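Long-range contacts in major extracellular endoglucanase (Xanthomonas campestris pv. campestris, PDB 4TUF), which hydrolyses internal beta-1,4-glucosidic linkages in cellulose, lichenin and cereal beta-D-glucans through its family 5 glycoside hydrolase catalytic domain: residues 236-241 and 276-281; 154-159 and 194-199; 39-44 and 78-83; 23-28 and 311-316. All blocks are in the same frame, centred on the assembly; numbering follows the deposited sequence.

Interaction 1. Residues 236-241 and 276-281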
loop_
_atom_site.group_PDB
_atom_site.type_symbol
_atom_site.label_atom_id
_atom_site.label_comp_id
_atom_site.label_asym_id
_atom_site.label_seq_id
_atom_site.Cartn_x
_atom_site.Cartn_y
_atom_site.Cartn_z
ATOM N N HIS A 236 6.879 3.171 2.201
ATOM C CA HIS A 236 6.970 3.285 0.759
ATOM C C HIS A 236 8.377 3.716 0.371
ATOM O O HIS A 236 9.078 4.360 1.152
ATOM C CB HIS A 236 5.948 4.292 0.226
ATOM C CG HIS A 236 4.524 3.917 0.495
ATOM N ND1 HIS A 236 3.461 4.598 -0.059
ATOM C CD2 HIS A 236 3.986 2.933 1.257
ATOM C CE1 HIS A 236 2.330 4.052 0.354
ATOM N NE2 HIS A 236 2.621 3.040 1.153
ATOM N N VAL A 237 8.786 3.369 -0.841
ATOM C CA VAL A 237 10.036 3.871 -1.385
ATOM C C VAL A 237 9.931 3.933 -2.906
ATOM O O VAL A 237 9.347 3.048 -3.526
ATOM C CB VAL A 237 11.232 2.995 -0.952
ATOM C CG1 VAL A 237 10.951 1.534 -1.226
ATOM C CG2 VAL A 237 12.513 3.438 -1.640
ATOM N N TYR A 238 10.471 4.992 -3.501
ATOM C CA TYR A 238 10.457 5.141 -4.951
ATOM C C TYR A 238 11.840 5.511 -5.485
ATOM O O TYR A 238 12.779 5.729 -4.710
ATOM C CB TYR A 238 9.442 6.196 -5.373
ATOM C CG TYR A 238 8.086 6.016 -4.745
ATOM C CD1 TYR A 238 7.118 5.226 -5.349
ATOM C CD2 TYR A 238 7.770 6.638 -3.542
ATOM C CE1 TYR A 238 5.879 5.054 -4.769
ATOM C CE2 TYR A 238 6.533 6.478 -2.959
ATOM C CZ TYR A 238 5.591 5.685 -3.580
ATOM O OH TYR A 238 4.355 5.517 -3.007
ATOM N N GLY A 239 11.959 5.574 -6.809
ATOM C CA GLY A 239 13.227 5.842 -7.459
ATOM C C GLY A 239 13.259 7.147 -8.234
ATOM O O GLY A 239 12.405 8.016 -8.047
ATOM N N PRO A 240 14.248 7.280 -9.128
ATOM C CA PRO A 240 14.597 8.525 -9.826
ATOM C C PRO A 240 13.434 9.208 -10.546
ATOM O O PRO A 240 13.447 10.435 -10.647
ATOM C CB PRO A 240 15.652 8.069 -10.837
ATOM C CG PRO A 240 16.256 6.858 -10.224
ATOM C CD PRO A 240 15.125 6.165 -9.526
ATOM N N ASP A 241 12.456 8.449 -11.031
ATOM C CA ASP A 241 11.393 9.046 -11.838
ATOM C C ASP A 241 10.194 9.506 -11.018
ATOM O O ASP A 241 9.216 9.999 -11.576
ATOM C CB ASP A 241 10.929 8.074 -12.924
ATOM C CG ASP A 241 10.649 6.688 -12.389
ATOM O OD1 ASP A 241 10.608 6.514 -11.150
ATOM O OD2 ASP A 241 10.467 5.771 -13.220
ATOM N N LEU A 276 7.164 -3.611 1.749
ATOM C CA LEU A 276 6.871 -2.319 1.139
ATOM C C LEU A 276 5.416 -2.225 0.663
ATOM O O LEU A 276 4.954 -3.047 -0.122
ATOM C CB LEU A 276 7.820 -2.065 -0.024
ATOM C CG LEU A 276 9.289 -2.018 0.365
ATOM C CD1 LEU A 276 10.167 -1.911 -0.873
ATOM C CD2 LEU A 276 9.525 -0.859 1.309
ATOM N N GLY A 277 4.698 -1.216 1.143
ATOM C CA GLY A 277 3.337 -0.976 0.701
ATOM C C GLY A 277 3.281 -0.480 -0.732
ATOM O O GLY A 277 2.364 -0.815 -1.481
ATOM N N GLU A 278 4.260 0.333 -1.111
ATOM C CA GLU A 278 4.394 0.803 -2.486
ATOM C C GLU A 278 5.862 0.915 -2.873
ATOM O O GLU A 278 6.661 1.521 -2.156
ATOM C CB GLU A 278 3.718 2.165 -2.678
ATOM C CG GLU A 278 2.203 2.160 -2.582
ATOM C CD GLU A 278 1.616 3.540 -2.781
ATOM O OE1 GLU A 278 2.342 4.411 -3.301
ATOM O OE2 GLU A 278 0.438 3.763 -2.420
ATOM N N PHE A 279 6.210 0.322 -4.006
ATOM C CA PHE A 279 7.500 0.561 -4.635
ATOM C C PHE A 279 7.360 0.312 -6.135
ATOM O O PHE A 279 6.515 -0.482 -6.566
ATOM C CB PHE A 279 8.585 -0.328 -4.025
ATOM C CG PHE A 279 8.440 -1.784 -4.360
ATOM C CD1 PHE A 279 7.555 -2.587 -3.659
ATOM C CD2 PHE A 279 9.199 -2.354 -5.371
ATOM C CE1 PHE A 279 7.423 -3.928 -3.965
ATOM C CE2 PHE A 279 9.073 -3.696 -5.681
ATOM C CZ PHE A 279 8.186 -4.484 -4.980
ATOM N N GLY A 280 8.164 1.000 -6.937
ATOM C CA GLY A 280 8.017 0.895 -8.376
ATOM C C GLY A 280 8.520 2.097 -9.140
ATOM O O GLY A 280 9.080 3.033 -8.562
ATOM N N GLY A 281 8.314 2.065 -10.452
ATOM C CA GLY A 281 8.869 3.063 -11.348
ATOM C C GLY A 281 8.867 2.578 -12.784
ATOM O O GLY A 281 8.487 1.442 -13.061
#
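Val237 N donates to Glu278 O at 3.1 Å, a nearly straight backbone hydrogen bond (165° at the hydrogen) between chains that run almost the same way. Phe279 CA also lies 3.3 Å from Val237 O. Beyond the backbone comes a CH-pi contact: Glu278 CB sits 3.7 Å from the centroid of the His236 imidazole, over the middle of one face. With CG of Glu278 anti to its carbonyl carbon (chi1 -68°), the carboxylate stays beside the imidazole, its plane 29° from the ring's, with CD 3.3 Å from His236 CE1, and turns OE1 toward the phenol end of Tyr238. The modelled gap from OE1 to OH is too short to trust at this resolution. Strand 231-238, helix 257-266 and strand 276-280 form a beta-alpha-beta unit of the TIM barrel, and Glu278 is by similarity the nucleophile. His236 ND1 hydrogen-bonds to Glu157, which also lies within reach of Tyr238 OH, while Glu278 OE2 makes a salt bridge to Arg58. On the face of the sheet that carries Val237 and Phe279, the packing is apolar: Val237 CG1 meets Leu276 CD1 at 3.6 Å and Phe279 CB at 4.1 Å, with Trp261 and Trp293 of two barrel helices touching Val237.

Interaction 2. Residues 154-159 and 194-199; sequences LKNEPH and AVEGIT
Glu196 reaches across to the backbone of Glu157, its OE1 taking the N-H of that residue at 2.8 Å. Asn156, Glu157 and Pro158 are the Asn-Glu-Pro sequence characteristic of family 5 glycoside hydrolases, placed just beyond strand 149-153 of the TIM barrel, and Glu157 is the proton donor by similarity. The N-H meets Glu196 OE1 from above the carboxylate plane, 44° out of it, while OE2 lies 3.3 Å from Asn156 CA. CB of Glu157 points away from 194-199, and Glu196 holds the residue by its backbone N-H. At the strand end, Leu154 N donates to Ala194 O at 3.2 Å. Next to it a water bridges the two chains, donating to Lys155 O at 2.7 Å and accepting from Glu196 N. Farther along, the Pro158 ring packs on the backbone with CG 3.5 Å from Gly197 O, and His159 CB rests on Thr199 CG2 at 3.7 Å. His159 ND1 bonds back to Glu157 O at 2.6 Å, the acceptor lying in the plane of the ring. Further out, the His159 imidazole stacks with Trp212, Trp173 of helix 173-187 touches both Pro158 and Ile198, and the Glu157 carboxylate has partners in Tyr238 and His236 on strand 231-238. Arg58 NH2 makes a salt bridge to Glu196 OE2 and a hydrogen bond to Asn156 OD1.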
loop_
_atom_site.group_PDB
_atom_site.type_symbol
_atom_site.label_atom_id
_atom_site.label_comp_id
_atom_site.label_asym_id
_atom_site.label_seq_id
_atom_site.Cartn_x
_atom_site.Cartn_y
_atom_site.Cartn_z
ATOM N N LEU A 154 -3.696 1.857 7.683
ATOM C CA LEU A 154 -4.468 2.881 8.398
ATOM C C LEU A 154 -4.577 4.235 7.701
ATOM O O LEU A 154 -5.628 4.870 7.744
ATOM C CB LEU A 154 -3.882 3.100 9.791
ATOM C CG LEU A 154 -3.933 1.931 10.772
ATOM C CD1 LEU A 154 -3.513 2.416 12.142
ATOM C CD2 LEU A 154 -5.315 1.287 10.824
ATOM N N LYS A 155 -3.495 4.678 7.071
ATOM C CA LYS A 155 -3.479 5.969 6.382
ATOM C C LYS A 155 -2.303 6.024 5.413
ATOM O O LYS A 155 -1.165 5.718 5.774
ATOM C CB LYS A 155 -3.414 7.119 7.397
ATOM C CG LYS A 155 -2.666 8.364 6.947
ATOM C CD LYS A 155 -3.584 9.326 6.236
ATOM C CE LYS A 155 -2.899 10.662 5.988
ATOM N NZ LYS A 155 -1.736 10.574 5.072
ATOM N N ASN A 156 -2.563 6.433 4.182
ATOM C CA ASN A 156 -1.527 6.463 3.165
ATOM C C ASN A 156 -0.583 7.646 3.249
ATOM O O ASN A 156 -1.014 8.781 3.290
ATOM C CB ASN A 156 -2.170 6.431 1.777
ATOM C CG ASN A 156 -1.170 6.201 0.669
ATOM O OD1 ASN A 156 -0.603 5.131 0.548
ATOM N ND2 ASN A 156 -0.966 7.206 -0.152
ATOM N N GLU A 157 0.710 7.358 3.219
ATOM C CA GLU A 157 1.748 8.361 3.018
ATOM C C GLU A 157 1.781 9.597 3.907
ATOM O O GLU A 157 1.754 10.719 3.412
ATOM C CB GLU A 157 1.846 8.727 1.548
ATOM C CG GLU A 157 2.213 7.529 0.704
ATOM C CD GLU A 157 2.615 7.899 -0.692
ATOM O OE1 GLU A 157 2.202 8.967 -1.160
ATOM O OE2 GLU A 157 3.342 7.116 -1.319
ATOM N N PRO A 158 1.906 9.411 5.209
ATOM C CA PRO A 158 2.030 10.559 6.097
ATOM C C PRO A 158 3.280 11.338 5.743
ATOM O O PRO A 158 4.297 10.754 5.423
ATOM C CB PRO A 158 2.187 9.916 7.466
ATOM C CG PRO A 158 1.477 8.626 7.348
ATOM C CD PRO A 158 1.716 8.159 5.951
ATOM N N HIS A 159 3.197 12.657 5.772
ATOM C CA HIS A 159 4.351 13.473 5.396
ATOM C C HIS A 159 4.161 14.900 5.887
ATOM O O HIS A 159 3.218 15.186 6.620
ATOM C CB HIS A 159 4.562 13.457 3.883
ATOM C CG HIS A 159 3.381 13.945 3.102
ATOM N ND1 HIS A 159 2.242 13.188 2.922
ATOM C CD2 HIS A 159 3.164 15.113 2.452
ATOM C CE1 HIS A 159 1.372 13.873 2.201
ATOM N NE2 HIS A 159 1.909 15.043 1.898
ATOM N N ALA A 194 -1.529 -2.289 9.185
ATOM C CA ALA A 194 -0.339 -1.816 8.483
ATOM C C ALA A 194 -0.080 -0.353 8.812
ATOM O O ALA A 194 -0.979 0.485 8.711
ATOM C CB ALA A 194 -0.474 -2.009 6.984
ATOM N N VAL A 195 1.149 -0.054 9.218
ATOM C CA VAL A 195 1.528 1.307 9.566
ATOM C C VAL A 195 2.686 1.777 8.698
ATOM O O VAL A 195 3.671 1.065 8.513
ATOM C CB VAL A 195 1.920 1.424 11.045
ATOM C CG1 VAL A 195 2.303 2.863 11.382
ATOM C CG2 VAL A 195 0.779 0.954 11.924
ATOM N N GLU A 196 2.553 2.977 8.152
ATOM C CA GLU A 196 3.589 3.535 7.301
ATOM C C GLU A 196 4.428 4.531 8.075
ATOM O O GLU A 196 4.066 4.966 9.176
ATOM C CB GLU A 196 2.977 4.209 6.073
ATOM C CG GLU A 196 2.061 3.300 5.258
ATOM C CD GLU A 196 1.426 4.027 4.087
ATOM O OE1 GLU A 196 2.102 4.911 3.512
ATOM O OE2 GLU A 196 0.252 3.728 3.759
ATOM N N GLY A 197 5.558 4.896 7.488
ATOM C CA GLY A 197 6.423 5.873 8.100
ATOM C C GLY A 197 5.953 7.289 7.835
ATOM O O GLY A 197 4.847 7.521 7.344
ATOM N N ILE A 198 6.805 8.241 8.188
ATOM C CA ILE A 198 6.550 9.644 7.931
ATOM C C ILE A 198 7.689 10.150 7.055
ATOM O O ILE A 198 8.363 9.349 6.403
ATOM C CB ILE A 198 6.456 10.439 9.238
ATOM C CG1 ILE A 198 7.763 10.312 10.024
ATOM C CG2 ILE A 198 5.291 9.919 10.074
ATOM C CD1 ILE A 198 7.914 11.327 11.132
ATOM N N THR A 199 7.910 11.458 7.025
ATOM C CA THR A 199 9.093 11.974 6.347
ATOM C C THR A 199 10.107 12.491 7.372
ATOM O O THR A 199 10.577 11.720 8.211
ATOM C CB THR A 199 8.734 13.069 5.316
ATOM O OG1 THR A 199 7.824 14.011 5.888
ATOM C CG2 THR A 199 8.080 12.430 4.112
HETATM O O HOH W 1 -0.341 3.752 7.407
#

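Interaction 3. Residues 39-44 and 78-83. With 2HP (dihydrogenphosphate ion), chain E.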
loop_
_atom_site.group_PDB
_atom_site.type_symbol
_atom_site.label_atom_id
_atom_site.label_comp_id
_atom_site.label_asym_id
_atom_site.label_seq_id
_atom_site.Cartn_x
_atom_site.Cartn_y
_atom_site.Cartn_z
ATOM N N ALA A 39 -11.938 0.026 -20.564
ATOM C CA ALA A 39 -11.181 -0.749 -21.537
ATOM C C ALA A 39 -11.305 -2.256 -21.318
ATOM O O ALA A 39 -11.152 -3.040 -22.255
ATOM C CB ALA A 39 -9.721 -0.337 -21.498
ATOM N N ARG A 40 -11.586 -2.655 -20.080
ATOM C CA ARG A 40 -11.571 -4.066 -19.702
ATOM C C ARG A 40 -12.782 -4.474 -18.866
ATOM O O ARG A 40 -13.459 -3.630 -18.277
ATOM C CB ARG A 40 -10.293 -4.387 -18.917
ATOM C CG ARG A 40 -8.999 -4.046 -19.638
ATOM C CD ARG A 40 -8.693 -5.035 -20.753
ATOM N NE ARG A 40 -8.708 -6.423 -20.292
ATOM C CZ ARG A 40 -7.735 -6.995 -19.585
ATOM N NH1 ARG A 40 -6.660 -6.301 -19.242
ATOM N NH2 ARG A 40 -7.840 -8.263 -19.215
ATOM N N ASN A 41 -13.042 -5.777 -18.818
ATOM C CA ASN A 41 -14.018 -6.345 -17.896
ATOM C C ASN A 41 -13.357 -6.602 -16.550
ATOM O O ASN A 41 -12.289 -7.211 -16.489
ATOM C CB ASN A 41 -14.607 -7.638 -18.462
ATOM C CG ASN A 41 -15.471 -8.371 -17.459
ATOM O OD1 ASN A 41 -15.010 -9.278 -16.769
ATOM N ND2 ASN A 41 -16.735 -7.979 -17.371
ATOM N N TRP A 42 -13.984 -6.133 -15.477
ATOM C CA TRP A 42 -13.338 -6.125 -14.161
ATOM C C TRP A 42 -12.950 -7.528 -13.694
ATOM O O TRP A 42 -11.863 -7.728 -13.159
ATOM C CB TRP A 42 -14.248 -5.457 -13.122
ATOM C CG TRP A 42 -15.483 -6.243 -12.808
ATOM C CD1 TRP A 42 -16.637 -6.307 -13.549
ATOM C CD2 TRP A 42 -15.689 -7.087 -11.674
ATOM N NE1 TRP A 42 -17.545 -7.140 -12.936
ATOM C CE2 TRP A 42 -16.985 -7.632 -11.786
ATOM C CE3 TRP A 42 -14.903 -7.433 -10.571
ATOM C CZ2 TRP A 42 -17.508 -8.504 -10.836
ATOM C CZ3 TRP A 42 -15.422 -8.297 -9.633
ATOM C CH2 TRP A 42 -16.713 -8.823 -9.768
ATOM N N LYS A 43 -13.837 -8.496 -13.911
ATOM C CA LYS A 43 -13.586 -9.875 -13.508
ATOM C C LYS A 43 -12.427 -10.473 -14.305
ATOM O O LYS A 43 -11.580 -11.174 -13.749
ATOM C CB LYS A 43 -14.848 -10.722 -13.692
ATOM C CG LYS A 43 -15.195 -11.627 -12.522
ATOM C CD LYS A 43 -16.112 -12.759 -12.977
ATOM C CE LYS A 43 -16.891 -13.384 -11.822
ATOM N NZ LYS A 43 -18.002 -12.502 -11.353
ATOM N N ASP A 44 -12.388 -10.189 -15.605
ATOM C CA ASP A 44 -11.328 -10.709 -16.466
ATOM C C ASP A 44 -9.973 -10.089 -16.137
ATOM O O ASP A 44 -8.941 -10.747 -16.244
ATOM C CB ASP A 44 -11.671 -10.478 -17.940
ATOM C CG ASP A 44 -12.752 -11.426 -18.443
ATOM O OD1 ASP A 44 -13.397 -12.095 -17.602
ATOM O OD2 ASP A 44 -12.962 -11.499 -19.676
ATOM N N SER A 78 -20.887 -1.987 -21.317
ATOM C CA SER A 78 -20.950 -3.025 -22.345
ATOM C C SER A 78 -20.022 -4.171 -21.969
ATOM O O SER A 78 -20.322 -5.337 -22.224
ATOM C CB SER A 78 -20.568 -2.471 -23.717
ATOM O OG SER A 78 -21.272 -1.273 -23.989
ATOM N N ARG A 79 -18.891 -3.820 -21.358
ATOM C CA ARG A 79 -17.898 -4.793 -20.928
ATOM C C ARG A 79 -18.121 -5.204 -19.483
ATOM O O ARG A 79 -17.502 -6.148 -18.996
ATOM C CB ARG A 79 -16.487 -4.225 -21.069
ATOM C CG ARG A 79 -16.206 -3.515 -22.371
ATOM C CD ARG A 79 -14.869 -2.809 -22.279
ATOM N NE ARG A 79 -14.575 -2.006 -23.458
ATOM C CZ ARG A 79 -14.005 -2.486 -24.557
ATOM N NH1 ARG A 79 -13.682 -3.770 -24.620
ATOM N NH2 ARG A 79 -13.767 -1.686 -25.590
ATOM N N ASN A 80 -18.990 -4.472 -18.794
ATOM C CA ASN A 80 -19.222 -4.696 -17.372
ATOM C C ASN A 80 -20.709 -4.669 -17.031
ATOM O O ASN A 80 -21.154 -3.855 -16.223
ATOM C CB ASN A 80 -18.472 -3.651 -16.543
ATOM C CG ASN A 80 -16.971 -3.710 -16.748
ATOM O OD1 ASN A 80 -16.274 -4.499 -16.107
ATOM N ND2 ASN A 80 -16.463 -2.869 -17.642
ATOM N N ALA A 81 -21.467 -5.575 -17.643
ATOM C CA ALA A 81 -22.923 -5.577 -17.538
ATOM C C ALA A 81 -23.422 -5.831 -16.123
ATOM O O ALA A 81 -24.470 -5.330 -15.731
ATOM C CB ALA A 81 -23.508 -6.608 -18.481
ATOM N N ASP A 82 -22.674 -6.610 -15.353
ATOM C CA ASP A 82 -23.126 -6.973 -14.020
ATOM C C ASP A 82 -22.855 -5.876 -12.981
ATOM O O ASP A 82 -23.154 -6.057 -11.799
ATOM C CB ASP A 82 -22.475 -8.287 -13.583
ATOM C CG ASP A 82 -20.970 -8.183 -13.467
ATOM O OD1 ASP A 82 -20.385 -7.267 -14.081
ATOM O OD2 ASP A 82 -20.371 -9.022 -12.762
ATOM N N LEU A 83 -22.304 -4.744 -13.415
ATOM C CA LEU A 83 -22.096 -3.613 -12.510
ATOM C C LEU A 83 -23.118 -2.500 -12.742
ATOM O O LEU A 83 -23.173 -1.528 -11.983
ATOM C CB LEU A 83 -20.688 -3.044 -12.659
ATOM C CG LEU A 83 -19.501 -3.962 -12.382
ATOM C CD1 LEU A 83 -18.216 -3.163 -12.489
ATOM C CD2 LEU A 83 -19.631 -4.623 -11.021
HETATM P P 2HP E . -22.102 -11.864 -11.478
HETATM O O1 2HP E . -22.868 -13.091 -11.041
HETATM O O2 2HP E . -21.738 -11.973 -12.942
HETATM O O3 2HP E . -22.964 -10.641 -11.264
HETATM O O4 2HP E . -20.838 -11.748 -10.657
#
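Ala39 meets Arg79 through its carbonyl: O lies over one face of the guanidinium, 3.5 Å from NH1, while NE of the arginine makes a salt bridge with Asp76. Next, Arg40 O accepts from Asn80 ND2 at 3.2 Å; that same nitrogen also donates to Asp76 O. Asn41 uses both ends of its amide. Its CG is anti to the backbone N (chi1 172°), which carries ND2 over to Arg79 O for a 2.6 Å bond that is almost linear at 173°, while OD1 takes Asp44 N at 3.0 Å. The latter is an N-cap bond, closing the start of helix 42-51, the first helix on the outside of the TIM barrel. The amide planes of Asn41 and Asn80 are nearly parallel. Trp42 N then donates to Asn80 OD1 at 2.9 Å, in the carbonyl plane, so the Asn80 amide grips the chain at the helix start by two bonds, at Arg40 O and Trp42 N. The indole of Trp42 lies against Asn80, Asp82 and Leu83: NE1 donates at 3.1 Å to the syn lone pair of Asp82 OD1, which, with Leu83 CD2 and Lys43 CB on opposite faces, helps fix the rotation of the ring. Lys43 NZ is 3.0 Å from O4 of a dihydrogenphosphate ion, and Asp82 OD2 comes within 3.3 Å of O2 of the same ion; Lys94 of helix 88-102 completes this site.

Interaction 4. Residues 23-28 and 311-316; sequences NVFGFE and YWSWNP
Two backbone hydrogen bonds, Asn23 N to Tyr311 O and Trp314 N to Asn23 O, both 2.8 Å, join the chains, and between them lies a cis peptide bond before Ser313. This is the seam of the TIM barrel, where the ends of strands 16-23 and 309-311 meet. Asn23 doubles its grip: ND2 also donates to Tyr311 O, at 2.9 Å, reaching it from well above the carbonyl plane, 64° out. Its OD1 accepts from Arg58, and ND2 also bonds Gly277 O, so both ends of the amide are bonded, which fixes its rotation; Tyr311 O lies in the amide plane. Asn315 clasps the backbone of Phe25, with OD1 taking Phe25 N at 3.1 Å and ND2 making a weak bond to Phe25 O. The rings of Phe25 and Trp312 meet obliquely, planes 59° apart, but each has two conformers and the modelled approach is doubtful. Val24 and Trp314 lie side by side, CG2 of the valine 4.1 Å from CB of the tryptophan.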
loop_
_atom_site.group_PDB
_atom_site.type_symbol
_atom_site.label_atom_id
_atom_site.label_comp_id
_atom_site.label_asym_id
_atom_site.label_seq_id
_atom_site.Cartn_x
_atom_site.Cartn_y
_atom_site.Cartn_z
ATOM N N ASN A 23 -0.580 -2.943 -6.196
ATOM C CA ASN A 23 -1.608 -1.938 -5.934
ATOM C C ASN A 23 -2.606 -1.801 -7.082
ATOM O O ASN A 23 -2.212 -1.726 -8.244
ATOM C CB ASN A 23 -0.963 -0.577 -5.675
ATOM C CG ASN A 23 -0.296 -0.490 -4.320
ATOM O OD1 ASN A 23 -0.895 -0.016 -3.351
ATOM N ND2 ASN A 23 0.953 -0.947 -4.241
ATOM N N VAL A 24 -3.892 -1.758 -6.746
ATOM C CA VAL A 24 -4.954 -1.581 -7.735
ATOM C C VAL A 24 -5.770 -0.337 -7.400
ATOM O O VAL A 24 -6.628 -0.386 -6.521
ATOM C CB VAL A 24 -5.895 -2.798 -7.782
ATOM C CG1 VAL A 24 -6.947 -2.608 -8.865
ATOM C CG2 VAL A 24 -5.106 -4.082 -8.013
ATOM N N PHE A 25 -5.521 0.776 -8.089
ATOM C CA PHE A 25 -6.121 2.076 -7.795
ATOM C C PHE A 25 -7.455 2.305 -8.492
ATOM O O PHE A 25 -7.789 1.607 -9.448
ATOM C CB PHE A 25 -5.161 3.200 -8.202
ATOM C CG PHE A 25 -3.962 3.327 -7.313
ATOM C CD1 PHE A 25 -2.885 2.480 -7.458
ATOM C CD2 PHE A 25 -3.915 4.298 -6.326
ATOM C CE1 PHE A 25 -1.790 2.595 -6.633
ATOM C CE2 PHE A 25 -2.819 4.417 -5.502
ATOM C CZ PHE A 25 -1.753 3.566 -5.657
ATOM N N GLY A 26 -8.173 3.330 -8.047
ATOM C CA GLY A 26 -9.423 3.730 -8.652
ATOM C C GLY A 26 -10.444 4.110 -7.596
ATOM O O GLY A 26 -11.060 5.175 -7.675
ATOM N N PHE A 27 -10.612 3.247 -6.595
ATOM C CA PHE A 27 -11.641 3.440 -5.574
ATOM C C PHE A 27 -11.375 4.654 -4.683
ATOM O O PHE A 27 -12.223 5.028 -3.872
ATOM C CB PHE A 27 -11.776 2.187 -4.698
ATOM C CG PHE A 27 -12.527 1.056 -5.350
ATOM C CD1 PHE A 27 -13.898 1.133 -5.534
ATOM C CD2 PHE A 27 -11.865 -0.090 -5.765
ATOM C CE1 PHE A 27 -14.593 0.097 -6.130
ATOM C CE2 PHE A 27 -12.553 -1.128 -6.361
ATOM C CZ PHE A 27 -13.919 -1.035 -6.545
ATOM N N GLU A 28 -10.204 5.268 -4.824
ATOM C CA GLU A 28 -9.870 6.433 -4.013
ATOM C C GLU A 28 -9.906 7.701 -4.853
ATOM O O GLU A 28 -9.433 8.754 -4.426
ATOM C CB GLU A 28 -8.494 6.258 -3.352
ATOM C CG GLU A 28 -7.288 6.639 -4.212
ATOM C CD GLU A 28 -7.133 5.789 -5.467
ATOM O OE1 GLU A 28 -7.790 4.726 -5.575
ATOM O OE2 GLU A 28 -6.339 6.193 -6.346
ATOM N N TYR A 311 3.725 -3.999 -5.325
ATOM C CA TYR A 311 4.223 -3.178 -6.423
ATOM C C TYR A 311 3.272 -2.037 -6.786
ATOM O O TYR A 311 2.056 -2.169 -6.669
ATOM C CB TYR A 311 4.472 -4.044 -7.660
ATOM C CG TYR A 311 5.344 -3.366 -8.686
ATOM C CD1 TYR A 311 6.717 -3.262 -8.493
ATOM C CD2 TYR A 311 4.801 -2.814 -9.838
ATOM C CE1 TYR A 311 7.526 -2.636 -9.423
ATOM C CE2 TYR A 311 5.605 -2.184 -10.774
ATOM C CZ TYR A 311 6.966 -2.100 -10.559
ATOM O OH TYR A 311 7.773 -1.478 -11.484
ATOM N N TRP A 312 3.833 -0.911 -7.214
ATOM C CA TRP A 312 3.065 0.235 -7.688
ATOM C C TRP A 312 3.329 0.457 -9.178
ATOM O O TRP A 312 4.427 0.897 -9.529
ATOM C CB TRP A 312 3.454 1.481 -6.885
ATOM C CG TRP A 312 2.632 2.704 -7.147
ATOM C CD1 TRP A 312 1.279 2.785 -7.147
ATOM C CD2 TRP A 312 3.114 4.034 -7.400
ATOM N NE1 TRP A 312 0.876 4.074 -7.406
ATOM C CE2 TRP A 312 1.985 4.861 -7.562
ATOM C CE3 TRP A 312 4.384 4.599 -7.523
ATOM C CZ2 TRP A 312 2.090 6.226 -7.834
ATOM C CZ3 TRP A 312 4.483 5.959 -7.780
ATOM C CH2 TRP A 312 3.346 6.753 -7.941
ATOM N N SER A 313 2.361 0.179 -10.052
ATOM C CA SER A 313 1.037 -0.327 -9.702
ATOM C C SER A 313 0.533 -1.271 -10.785
ATOM O O SER A 313 1.242 -1.562 -11.745
ATOM C CB SER A 313 0.044 0.818 -9.544
ATOM O OG SER A 313 -0.086 1.516 -10.770
ATOM N N TRP A 314 -0.702 -1.732 -10.643
ATOM C CA TRP A 314 -1.340 -2.497 -11.705
ATOM C C TRP A 314 -1.638 -1.589 -12.892
ATOM O O TRP A 314 -1.206 -1.848 -14.011
ATOM C CB TRP A 314 -2.631 -3.151 -11.208
ATOM C CG TRP A 314 -3.372 -3.911 -12.268
ATOM C CD1 TRP A 314 -4.579 -3.588 -12.822
ATOM C CD2 TRP A 314 -2.949 -5.121 -12.905
ATOM N NE1 TRP A 314 -4.934 -4.524 -13.764
ATOM C CE2 TRP A 314 -3.950 -5.475 -13.834
ATOM C CE3 TRP A 314 -1.818 -5.938 -12.783
ATOM C CZ2 TRP A 314 -3.854 -6.613 -14.638
ATOM C CZ3 TRP A 314 -1.724 -7.068 -13.580
ATOM C CH2 TRP A 314 -2.736 -7.392 -14.498
ATOM N N ASN A 315 -2.356 -0.517 -12.611
ATOM C CA ASN A 315 -2.799 0.439 -13.607
ATOM C C ASN A 315 -1.666 1.200 -14.273
ATOM O O ASN A 315 -0.720 1.612 -13.622
ATOM C CB ASN A 315 -3.765 1.444 -12.973
ATOM C CG ASN A 315 -4.588 0.846 -11.848
ATOM O OD1 ASN A 315 -4.060 0.462 -10.813
ATOM N ND2 ASN A 315 -5.890 0.770 -12.051
ATOM N N PRO A 316 -1.791 1.402 -15.577
ATOM C CA PRO A 316 -0.873 2.221 -16.341
ATOM C C PRO A 316 -0.931 3.677 -15.990
ATOM O O PRO A 316 0.084 4.350 -16.049
ATOM C CB PRO A 316 -1.359 2.033 -17.759
ATOM C CG PRO A 316 -2.702 1.479 -17.639
ATOM C CD PRO A 316 -2.608 0.598 -16.473
#

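From the N terminus, residues 23-28 open the longest loop, which interaction 4 closes only at 311-316, joining the first and last strands of the barrel. Inside it the other three follow in series, none crossing another. Interaction 3 closes first, at 78-83, on the outside of the barrel about 5 Å from interaction 4 at the nearest atoms; the nearest atoms of interactions 1 and 2 are about 18 and 22 Å away. Interaction 2 then links the ends of two neighbouring strands, and interaction 1 the next two. His236 ND1 bonds Glu157 OE2 at 2.8 Å, and Phe279 O accepts from Trp312 N at 2.8 Å, placing interaction 1 between interactions 2 and 4 at the catalytic end.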